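Local structure of oxidoreductase (Thermotoga maritima, 1ZH8) at residues Gln169-Met174 / Tyr252-Asn257. The protein probably catalyses NADP-dependent oxidation or reduction of a substrate alcohol or carbonyl group, as a member of the Gfo/Idh/MocA oxidoreductase family. Numbering follows the deposited sequence. Where two conformers were deposited one is given.
Sequences QIWVGM and YSLKGN. With EDO (1,2-ethanediol), chain I; EDO (1,2-ethanediol), chain F.
Trp171 lies against the extended backbone of Leu254-Gly256. The benzene part of the indole turns an edge to Leu254, whose CB lies 3.8 Å from Trp171 CE3, near the ring plane, with Leu254 O in plane at the ring edge as well; at the pyrrole part, Asn257 O also lies near that plane, 4.0 Å from Trp171 CD1. CG stands beside the backbone N, anti to the carbonyl carbon (chi1 -58°), which carries the indole along this backbone, while its CB rests 3.3 Å from Gly256 N. With the indole cut back to an alanine, Leu254 and the Gly256 backbone would probably lose their aromatic neighbour, and a gap would open toward Thr263 of the second subunit, against which the indole also packs. Strand 163-171 lies between strands 245-251 and 259-264 in the mixed sheet of the Gfo/Idh/MocA C-terminal domain, and the loop joining those two passes its end. Beyond the strand, Val172 and Tyr252 run side by side, pointing the same way, with Val172 CG2 4.0 Å from Tyr252 CD2. Selenomethionine Met174 brings SE to the edge of the same phenol ring, 4.3 Å from Tyr252 CD2. The Met174 backbone holds on here too: Met174 N donates to Tyr252 O at 2.9 Å, in the carbonyl plane and fairly straight (159° at the hydrogen). Gly173 N makes a weak, bent bond to Leu254 O, and Gly173 CA directs a CA-H...O contact at Ser253 O (3.4 Å).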
loop_
_atom_site.group_PDB
_atom_site.type_symbol
_atom_site.label_atom_id
_atom_site.label_comp_id
_atom_site.label_asym_id
_atom_site.label_seq_id
_atom_site.Cartn_x
_atom_site.Cartn_y
_atom_site.Cartn_z
ATOM N N GLN A 169 -7.965 0.078 1.113
ATOM C CA GLN A 169 -7.705 1.000 2.210
ATOM C C GLN A 169 -8.991 1.274 2.913
ATOM O O GLN A 169 -9.938 1.751 2.290
ATOM C CB GLN A 169 -7.194 2.337 1.692
ATOM C CG GLN A 169 -5.934 2.219 0.959
ATOM C CD GLN A 169 -5.263 3.532 0.847
ATOM O OE1 GLN A 169 -5.380 4.382 1.745
ATOM N NE2 GLN A 169 -4.551 3.732 -0.261
ATOM N N ILE A 170 -9.019 1.030 4.214
ATOM C CA ILE A 170 -10.248 1.136 4.976
ATOM C C ILE A 170 -10.036 2.079 6.153
ATOM O O ILE A 170 -9.090 1.920 6.915
ATOM C CB ILE A 170 -10.704 -0.256 5.461
ATOM C CG1 ILE A 170 -10.818 -1.209 4.267
ATOM C CG2 ILE A 170 -12.019 -0.172 6.274
ATOM C CD1 ILE A 170 -10.926 -2.638 4.661
ATOM N N TRP A 171 -10.916 3.059 6.304
ATOM C CA TRP A 171 -10.788 3.981 7.420
ATOM C C TRP A 171 -12.082 4.007 8.208
ATOM O O TRP A 171 -12.996 4.734 7.864
ATOM C CB TRP A 171 -10.414 5.372 6.921
ATOM C CG TRP A 171 -9.129 5.422 6.137
ATOM C CD1 TRP A 171 -8.973 5.251 4.781
ATOM C CD2 TRP A 171 -7.821 5.680 6.657
ATOM N NE1 TRP A 171 -7.649 5.382 4.436
ATOM C CE2 TRP A 171 -6.923 5.645 5.568
ATOM C CE3 TRP A 171 -7.322 5.937 7.939
ATOM C CZ2 TRP A 171 -5.554 5.858 5.726
ATOM C CZ3 TRP A 171 -5.960 6.146 8.098
ATOM C CH2 TRP A 171 -5.091 6.104 6.997
ATOM N N VAL A 172 -12.162 3.201 9.263
ATOM C CA VAL A 172 -13.431 3.008 9.987
ATOM C C VAL A 172 -13.885 4.207 10.843
ATOM O O VAL A 172 -15.087 4.428 11.009
ATOM C CB VAL A 172 -13.445 1.677 10.781
ATOM C CG1 VAL A 172 -14.868 1.282 11.145
ATOM C CG2 VAL A 172 -12.801 0.551 9.955
ATOM N N GLY A 173 -12.937 4.991 11.361
ATOM C CA GLY A 173 -13.242 6.141 12.214
ATOM C C GLY A 173 -14.144 5.861 13.418
ATOM O O GLY A 173 -15.025 6.673 13.747
HETATM N N MSE A 174 -13.928 4.726 14.088
HETATM C CA MSE A 174 -14.719 4.401 15.276
HETATM C C MSE A 174 -14.387 5.396 16.366
HETATM O O MSE A 174 -13.222 5.732 16.568
HETATM C CB MSE A 174 -14.426 2.999 15.791
HETATM C CG MSE A 174 -14.825 1.886 14.871
HETATM SE SE MSE A 174 -14.296 0.159 15.645
HETATM C CE MSE A 174 -15.675 -0.990 14.871
ATOM N N TYR A 252 -8.786 1.440 12.402
ATOM C CA TYR A 252 -10.103 1.379 12.994
ATOM C C TYR A 252 -10.511 2.708 13.631
ATOM O O TYR A 252 -11.700 2.930 13.855
ATOM C CB TYR A 252 -10.184 0.229 13.963
ATOM C CG TYR A 252 -10.275 -1.080 13.238
ATOM C CD1 TYR A 252 -9.130 -1.715 12.771
ATOM C CD2 TYR A 252 -11.509 -1.695 13.022
ATOM C CE1 TYR A 252 -9.207 -2.935 12.090
ATOM C CE2 TYR A 252 -11.605 -2.895 12.344
ATOM C CZ TYR A 252 -10.450 -3.513 11.879
ATOM O OH TYR A 252 -10.530 -4.714 11.217
ATOM N N SER A 253 -9.556 3.608 13.873
ATOM C CA SER A 253 -9.857 4.828 14.641
ATOM C C SER A 253 -9.893 6.117 13.812
ATOM O O SER A 253 -10.594 7.050 14.167
ATOM C CB SER A 253 -8.889 4.949 15.824
ATOM O OG SER A 253 -8.368 6.254 15.958
ATOM N N LEU A 254 -9.174 6.156 12.694
ATOM C CA LEU A 254 -9.132 7.355 11.855
ATOM C C LEU A 254 -10.113 7.330 10.675
ATOM O O LEU A 254 -10.518 6.259 10.223
ATOM C CB LEU A 254 -7.701 7.600 11.372
ATOM C CG LEU A 254 -6.667 7.769 12.493
ATOM C CD1 LEU A 254 -5.265 7.678 11.934
ATOM C CD2 LEU A 254 -6.867 9.077 13.258
ATOM N N LYS A 255 -10.468 8.526 10.196
ATOM C CA LYS A 255 -11.459 8.756 9.138
ATOM C C LYS A 255 -10.843 8.906 7.753
ATOM O O LYS A 255 -9.720 9.407 7.591
ATOM C CB LYS A 255 -12.251 10.034 9.428
ATOM C CG LYS A 255 -13.480 9.860 10.310
ATOM C CD LYS A 255 -14.181 11.215 10.557
ATOM C CE LYS A 255 -15.400 11.056 11.478
ATOM N NZ LYS A 255 -16.341 12.219 11.384
ATOM N N GLY A 256 -11.609 8.492 6.749
ATOM C CA GLY A 256 -11.221 8.661 5.346
ATOM C C GLY A 256 -12.150 7.879 4.432
ATOM O O GLY A 256 -13.147 7.278 4.885
ATOM N N ASN A 257 -11.818 7.884 3.142
ATOM C CA ASN A 257 -12.579 7.123 2.151
ATOM C C ASN A 257 -11.942 5.766 1.772
ATOM O O ASN A 257 -10.796 5.704 1.281
ATOM C CB ASN A 257 -12.855 7.961 0.889
ATOM C CG ASN A 257 -13.571 9.281 1.189
ATOM O OD1 ASN A 257 -13.104 10.355 0.788
ATOM N ND2 ASN A 257 -14.703 9.204 1.885
HETATM C C1 EDO I . -9.004 8.554 0.998
HETATM O O1 EDO I . -8.911 8.319 2.410
HETATM C C2 EDO I . -9.814 9.825 0.713
HETATM O O2 EDO I . -9.124 10.985 1.193
HETATM C C1 EDO F . -8.831 12.406 11.170
HETATM O O1 EDO F . -9.680 11.290 11.497
HETATM C C2 EDO F . -7.811 12.038 10.087
HETATM O O2 EDO F . -8.461 11.428 8.961
#